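Local coordinates for arabinan endo-1,5-alpha-l-arabinosidase A (Cellvibrio cellulosa, PDB 1GYH), which cleaves the alpha-1,5-linked arabinofuranose chains of arabinan in plant cell walls, releasing almost exclusively arabinotriose, at residues Ser188-Ile196 with Leu205-Cys213; Arg214-Leu222 with Trp257-Ala265. All blocks are in the same frame, centred on the assembly; numbering follows the deposited sequence.

Contact 1: residues Ser188-Ile196 with Leu205-Cys213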
# COMPACT_ATOMS: atom_id res chain seq x y z
N SER A 188 13.29 2.80 15.62
CA SER A 188 12.11 3.29 16.33
C SER A 188 11.19 4.15 15.45
O SER A 188 10.17 4.63 15.93
CB SER A 188 12.53 4.11 17.55
OG SER A 188 13.32 5.23 17.14
N ALA A 189 11.57 4.34 14.20
CA ALA A 189 10.80 5.11 13.22
C ALA A 189 9.60 4.26 12.68
O ALA A 189 9.71 3.60 11.65
CB ALA A 189 11.72 5.55 12.12
N GLN A 190 8.49 4.24 13.42
CA GLN A 190 7.35 3.39 13.09
C GLN A 190 6.48 4.13 12.07
O GLN A 190 5.45 4.73 12.42
CB GLN A 190 6.56 3.01 14.36
CG GLN A 190 7.43 2.34 15.47
CD GLN A 190 6.78 2.12 16.81
OE1 GLN A 190 7.41 1.47 17.71
NE2 GLN A 190 5.56 2.59 16.98
N ILE A 191 6.95 4.10 10.82
CA ILE A 191 6.30 4.71 9.68
C ILE A 191 6.45 3.82 8.48
O ILE A 191 7.56 3.34 8.20
CB ILE A 191 6.88 6.15 9.34
CG1 ILE A 191 6.14 6.74 8.13
CG2 ILE A 191 8.43 6.17 9.09
CD1 ILE A 191 6.53 8.15 7.78
N GLU A 192 5.36 3.57 7.76
CA GLU A 192 5.42 2.73 6.55
C GLU A 192 4.22 2.94 5.61
O GLU A 192 3.26 3.62 5.96
CB GLU A 192 5.52 1.21 6.92
CG GLU A 192 4.28 0.62 7.58
CD GLU A 192 4.47 -0.81 8.08
OE1 GLU A 192 5.62 -1.35 7.99
OE2 GLU A 192 3.45 -1.39 8.58
N ALA A 193 4.28 2.29 4.46
CA ALA A 193 3.14 2.09 3.57
C ALA A 193 2.61 3.43 2.99
O ALA A 193 1.44 3.75 3.16
CB ALA A 193 2.02 1.34 4.28
N PRO A 194 3.42 4.14 2.24
CA PRO A 194 2.94 5.40 1.65
C PRO A 194 1.85 5.14 0.62
O PRO A 194 1.84 4.12 -0.09
CB PRO A 194 4.15 5.95 0.93
CG PRO A 194 4.95 4.70 0.54
CD PRO A 194 4.78 3.79 1.77
N PHE A 195 0.93 6.11 0.49
CA PHE A 195 -0.00 6.06 -0.64
C PHE A 195 -0.32 7.49 -1.02
O PHE A 195 -0.60 8.30 -0.14
CB PHE A 195 -1.28 5.26 -0.31
CG PHE A 195 -2.12 4.99 -1.54
CD1 PHE A 195 -3.00 5.96 -2.03
CD2 PHE A 195 -1.94 3.83 -2.26
CE1 PHE A 195 -3.74 5.73 -3.19
CE2 PHE A 195 -2.66 3.57 -3.40
CZ PHE A 195 -3.58 4.52 -3.88
N ILE A 196 -0.21 7.82 -2.31
CA ILE A 196 -0.48 9.18 -2.77
C ILE A 196 -1.76 9.28 -3.63
O ILE A 196 -1.94 8.54 -4.60
CB ILE A 196 0.71 9.74 -3.50
CG1 ILE A 196 1.96 9.70 -2.57
CG2 ILE A 196 0.42 11.20 -3.98
CD1 ILE A 196 3.28 9.94 -3.23
N LEU A 205 -0.37 12.62 0.71
CA LEU A 205 0.43 11.44 1.12
C LEU A 205 -0.17 10.89 2.38
O LEU A 205 -0.18 11.58 3.43
CB LEU A 205 1.90 11.83 1.35
CG LEU A 205 2.79 10.74 2.02
CD1 LEU A 205 2.82 9.50 1.20
CD2 LEU A 205 4.18 11.30 2.21
N PHE A 206 -0.70 9.68 2.28
CA PHE A 206 -1.15 8.93 3.42
C PHE A 206 -0.00 7.98 3.89
O PHE A 206 0.71 7.44 3.08
CB PHE A 206 -2.37 8.05 3.05
CG PHE A 206 -3.57 8.83 2.55
CD1 PHE A 206 -4.53 9.29 3.42
CD2 PHE A 206 -3.73 9.08 1.20
CE1 PHE A 206 -5.62 10.03 2.95
CE2 PHE A 206 -4.84 9.82 0.74
CZ PHE A 206 -5.77 10.26 1.61
N ALA A 207 0.10 7.78 5.19
CA ALA A 207 1.10 6.88 5.78
C ALA A 207 0.56 6.26 7.04
O ALA A 207 -0.31 6.81 7.72
CB ALA A 207 2.40 7.65 6.08
N SER A 208 1.09 5.06 7.35
CA SER A 208 0.72 4.33 8.54
C SER A 208 1.78 4.56 9.62
O SER A 208 2.97 4.41 9.35
CB SER A 208 0.55 2.84 8.19
OG SER A 208 -0.58 2.60 7.34
N TRP A 209 1.36 4.93 10.82
CA TRP A 209 2.24 5.13 11.96
C TRP A 209 1.96 4.04 13.00
O TRP A 209 0.82 3.53 13.13
CB TRP A 209 2.01 6.51 12.62
CG TRP A 209 2.77 7.69 12.02
CD1 TRP A 209 3.52 7.73 10.87
CD2 TRP A 209 2.80 9.03 12.54
NE1 TRP A 209 4.03 8.99 10.67
CE2 TRP A 209 3.62 9.80 11.69
CE3 TRP A 209 2.24 9.65 13.66
CZ2 TRP A 209 3.88 11.15 11.91
CZ3 TRP A 209 2.48 11.02 13.88
CH2 TRP A 209 3.30 11.74 13.02
N GLY A 210 2.99 3.68 13.74
CA GLY A 210 2.85 2.78 14.88
C GLY A 210 3.02 1.31 14.49
O GLY A 210 3.57 1.01 13.41
N LEU A 211 2.52 0.40 15.35
CA LEU A 211 2.74 -1.03 15.18
C LEU A 211 1.49 -1.83 14.81
O LEU A 211 0.51 -1.86 15.55
CB LEU A 211 3.34 -1.64 16.45
CG LEU A 211 4.67 -1.06 16.93
CD1 LEU A 211 5.17 -1.81 18.19
CD2 LEU A 211 5.72 -1.10 15.85
N CYS A 212 1.57 -2.49 13.66
CA CYS A 212 0.58 -3.47 13.21
C CYS A 212 0.80 -4.86 13.83
O CYS A 212 1.81 -5.13 14.54
CB CYS A 212 0.66 -3.63 11.70
SG CYS A 212 1.97 -4.77 11.10
N CYS A 213 -0.19 -5.72 13.63
CA CYS A 213 0.00 -7.16 13.77
C CYS A 213 0.26 -7.61 15.22
O CYS A 213 0.91 -8.64 15.42
CB CYS A 213 1.19 -7.61 12.88
SG CYS A 213 1.50 -6.82 11.24
O HOH W 1 3.94 -1.46 11.67
O HOH W 2 -0.85 3.64 4.89
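Gln-190 meets Leu-211 because its CG stands beside the backbone N (chi1 -55°) and the chain runs extended beyond it. The amide thus reaches the leucine, with CD 3.5 Å from Leu-211 CD2, and NE2 sits 3.4 Å from Gly-210 CA. Ile-191 has CG1 anti to its backbone N (chi1 -179°). This lays CG1 and CD1 along the pyrrole edge of Trp-209, CG1 being 3.9 Å from Trp-209 CD1.

The two strands form an antiparallel hairpin. Glu-192 and Ser-208 make a hydrogen-bonded pair, with Glu-192 N to Ser-208 O and Ser-208 N to Glu-192 O both 3.0 Å. Phe-195 and Phe-206 make a second such pair. Between them the register slips by one residue, a beta bulge at Ala-193 and Pro-194. The bulge leaves Ala-193 O to a water, at 2.9 Å, and the same water accepts a bond from Ser-208 OG. That hydroxyl is also hydrogen-bonded to the backbone N of His-262. At the other end Gly-210 N reaches Gln-190 O from above its carbonyl plane. At the bulge, Leu-205 CD1 packs on Pro-194 CB at 3.8 Å.

Glu-192 is the probable proton donor of the active site. Its OE1 is hydrogen-bonded to Ser-146 OG and its OE2 to Tyr-220 OH. A water lies 3.1 Å from Glu-192 OE2, close also to Gly-210 O and Cys-212 N, next to the disulfide of the adjacent residues Cys-212 and Cys-213. Backbone pairing therefore fixes the root of the probable acid, and the hydroxyls of Ser-146 and Tyr-220 orient its carboxylate.

Contact 2: residues Arg214-Leu222 with Trp257-Ala265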
# COMPACT_ATOMS: atom_id res chain seq x y z
N ARG A 214 -0.21 -6.88 16.24
CA ARG A 214 -0.02 -7.31 17.63
C ARG A 214 -1.21 -7.28 18.59
O ARG A 214 -1.08 -6.95 19.81
CB ARG A 214 1.22 -6.71 18.29
CG ARG A 214 1.36 -5.28 18.31
CD ARG A 214 2.68 -4.90 17.70
NE ARG A 214 3.87 -5.17 18.54
CZ ARG A 214 5.09 -5.51 18.06
NH1 ARG A 214 5.30 -5.68 16.76
NH2 ARG A 214 6.10 -5.68 18.92
N LYS A 215 -2.34 -7.75 18.07
CA LYS A 215 -3.50 -8.03 18.89
C LYS A 215 -3.91 -6.79 19.70
O LYS A 215 -4.01 -5.68 19.14
CB LYS A 215 -3.22 -9.24 19.80
CG LYS A 215 -2.47 -10.38 19.10
CD LYS A 215 -3.17 -10.92 17.88
CE LYS A 215 -3.86 -12.22 18.13
NZ LYS A 215 -3.76 -13.06 16.87
N GLY A 216 -4.12 -6.98 21.00
CA GLY A 216 -4.59 -5.95 21.90
C GLY A 216 -3.65 -4.77 22.05
O GLY A 216 -4.05 -3.74 22.58
N ASP A 217 -2.41 -4.91 21.60
CA ASP A 217 -1.39 -3.86 21.77
C ASP A 217 -1.09 -3.08 20.49
O ASP A 217 -0.16 -2.25 20.48
CB ASP A 217 -0.06 -4.45 22.28
CG ASP A 217 -0.16 -5.10 23.63
OD1 ASP A 217 -0.98 -4.63 24.47
OD2 ASP A 217 0.57 -6.09 23.92
N SER A 218 -1.85 -3.32 19.42
CA SER A 218 -1.58 -2.63 18.16
C SER A 218 -1.88 -1.13 18.30
O SER A 218 -2.87 -0.76 18.94
CB SER A 218 -2.40 -3.21 17.01
OG SER A 218 -2.07 -4.58 16.76
N THR A 219 -1.00 -0.31 17.75
CA THR A 219 -1.15 1.15 17.77
C THR A 219 -1.27 1.72 16.35
O THR A 219 -1.27 2.93 16.17
CB THR A 219 0.07 1.82 18.43
OG1 THR A 219 1.28 1.43 17.75
CG2 THR A 219 0.24 1.44 19.92
N TYR A 220 -1.34 0.83 15.36
CA TYR A 220 -1.38 1.19 13.93
C TYR A 220 -2.54 2.19 13.66
O TYR A 220 -3.65 2.00 14.11
CB TYR A 220 -1.61 -0.05 13.08
CG TYR A 220 -0.94 -0.19 11.73
CD1 TYR A 220 0.39 0.11 11.54
CD2 TYR A 220 -1.62 -0.77 10.67
CE1 TYR A 220 1.02 -0.07 10.31
CE2 TYR A 220 -1.00 -0.98 9.42
CZ TYR A 220 0.33 -0.64 9.26
OH TYR A 220 0.99 -0.85 8.06
N HIS A 221 -2.21 3.25 12.95
CA HIS A 221 -3.20 4.29 12.54
C HIS A 221 -2.71 5.07 11.33
O HIS A 221 -1.58 4.89 10.88
CB HIS A 221 -3.51 5.23 13.71
CG HIS A 221 -2.35 6.07 14.17
ND1 HIS A 221 -1.30 5.56 14.91
CD2 HIS A 221 -2.10 7.39 14.02
CE1 HIS A 221 -0.45 6.53 15.19
NE2 HIS A 221 -0.93 7.66 14.69
N LEU A 222 -3.58 5.93 10.79
CA LEU A 222 -3.28 6.68 9.56
C LEU A 222 -3.13 8.17 9.82
O LEU A 222 -3.95 8.77 10.53
CB LEU A 222 -4.38 6.47 8.54
CG LEU A 222 -4.60 5.05 8.02
CD1 LEU A 222 -5.77 5.00 7.04
CD2 LEU A 222 -3.33 4.57 7.30
N TRP A 257 -12.07 -2.08 17.01
CA TRP A 257 -11.12 -2.16 15.90
C TRP A 257 -9.76 -1.69 16.41
O TRP A 257 -9.49 -0.48 16.50
CB TRP A 257 -11.58 -1.32 14.70
CG TRP A 257 -12.89 -1.78 14.24
CD1 TRP A 257 -14.10 -1.25 14.57
CD2 TRP A 257 -13.16 -2.94 13.43
NE1 TRP A 257 -15.11 -1.99 14.01
CE2 TRP A 257 -14.57 -3.05 13.32
CE3 TRP A 257 -12.35 -3.91 12.79
CZ2 TRP A 257 -15.20 -4.07 12.58
CZ3 TRP A 257 -12.98 -4.93 12.07
CH2 TRP A 257 -14.40 -4.99 11.97
N VAL A 258 -8.91 -2.64 16.83
CA VAL A 258 -7.68 -2.30 17.57
C VAL A 258 -6.52 -2.33 16.62
O VAL A 258 -5.97 -3.38 16.29
CB VAL A 258 -7.50 -3.20 18.80
CG1 VAL A 258 -6.26 -2.83 19.59
CG2 VAL A 258 -8.69 -3.07 19.69
N GLY A 259 -6.20 -1.15 16.11
CA GLY A 259 -5.25 -0.98 15.04
C GLY A 259 -5.89 -1.04 13.68
O GLY A 259 -6.77 -1.88 13.44
N LEU A 260 -5.44 -0.16 12.79
CA LEU A 260 -5.96 -0.13 11.43
C LEU A 260 -5.00 0.63 10.55
O LEU A 260 -4.21 1.39 11.04
CB LEU A 260 -7.40 0.45 11.40
CG LEU A 260 -7.71 1.83 12.02
CD1 LEU A 260 -7.16 2.97 11.26
CD2 LEU A 260 -9.25 1.97 12.12
N GLY A 261 -4.99 0.40 9.25
CA GLY A 261 -4.04 1.07 8.41
C GLY A 261 -3.69 0.36 7.12
O GLY A 261 -4.50 -0.40 6.56
N HIS A 262 -2.47 0.64 6.66
CA HIS A 262 -1.91 0.25 5.35
C HIS A 262 -2.92 0.47 4.24
O HIS A 262 -3.45 -0.49 3.68
CB HIS A 262 -1.35 -1.19 5.30
CG HIS A 262 -0.39 -1.38 4.15
ND1 HIS A 262 0.93 -1.75 4.33
CD2 HIS A 262 -0.52 -1.11 2.84
CE1 HIS A 262 1.55 -1.75 3.17
NE2 HIS A 262 0.68 -1.36 2.24
N ASN A 263 -3.22 1.74 3.98
CA ASN A 263 -4.35 2.09 3.13
C ASN A 263 -4.02 2.30 1.68
O ASN A 263 -2.87 2.48 1.29
CB ASN A 263 -5.04 3.38 3.65
CG ASN A 263 -4.29 4.60 3.31
OD1 ASN A 263 -3.25 4.86 3.91
ND2 ASN A 263 -4.77 5.36 2.29
N SER A 264 -5.08 2.33 0.88
CA SER A 264 -5.07 2.91 -0.44
C SER A 264 -6.28 3.91 -0.47
O SER A 264 -7.00 4.05 0.53
CB SER A 264 -5.18 1.82 -1.53
OG SER A 264 -6.21 0.84 -1.26
N ALA A 265 -6.47 4.57 -1.61
CA ALA A 265 -7.50 5.64 -1.76
C ALA A 265 -7.73 5.85 -3.25
O ALA A 265 -6.79 5.76 -4.06
CB ALA A 265 -7.06 6.92 -1.09
O HOH W 3 -4.53 -5.67 16.72
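Tyr-220 and His-262 lie side by side and point the same way. The tyrosine ring passes obliquely by the backbone of the 257-265 strand, with CD2 3.4 Å from Leu-260 O and CE2 3.5 Å from His-262 N. Its OH ends 3.6 Å from His-262 CB. That hydroxyl is hydrogen-bonded to Glu-192, a bond that would help to orient this probable acid.

Leu-222 crosses Asn-263. Its CG is beside the backbone N (chi1 -63°), and the CD2 branch turns to the strand, 3.4 Å from Asn-263 OD1, and also touches Gly-261 CA. The CD1 branch meets Asn-263 CB instead.

The backbones share one direct bond. Leu-260 N donates to Tyr-220 O at 3.1 Å, coming from well above the carbonyl plane. Gly-259 and Gly-261 put no side chain between the segments: Ser-218 CB comes to 4.1 Å from Gly-259 CA, and the Tyr-220 ring lies against the backbone of Gly-261. Further out, Val-258 CG1 packs against the turn at 3.7 Å from Lys-215 O. A water there donates to Val-258 O and accepts from Ser-218 OG; its link to Lys-215 O is too short and doubtful. Ser-218 OG also takes a bond from Arg-214 N, which ties the turn together.

His-262 is a probable calcium ligand, and its side chain lies beside Asp-9, the probable proton acceptor. The strand 257-265 opens a new four-stranded sheet next to the sheet of 221-227. Here neighbouring blades of the five-bladed beta-propeller meet, with the Tyr-220 and His-262 end facing the probable active site.

How the contacts relate
Contact 1 is the more buried of the two and lies within one sheet, joining neighbouring strands of a hairpin. Contact 2 is partly exposed at its turn and joins two different sheets. The chemistry follows: five backbone hydrogen bonds run across contact 1, whereas contact 2 has a single one and relies on side chains, glycines and a water. Strands 202-209 and 221-227 are neighbours in the same sheet, so the contacts share that blade. They touch directly where Ser-208 OG meets the backbone N of His-262, at 2.8 Å, and where Ala-193 packs on the histidine ring. Together they bring Glu-192, through Tyr-220, and His-262 into one region of the probable active site.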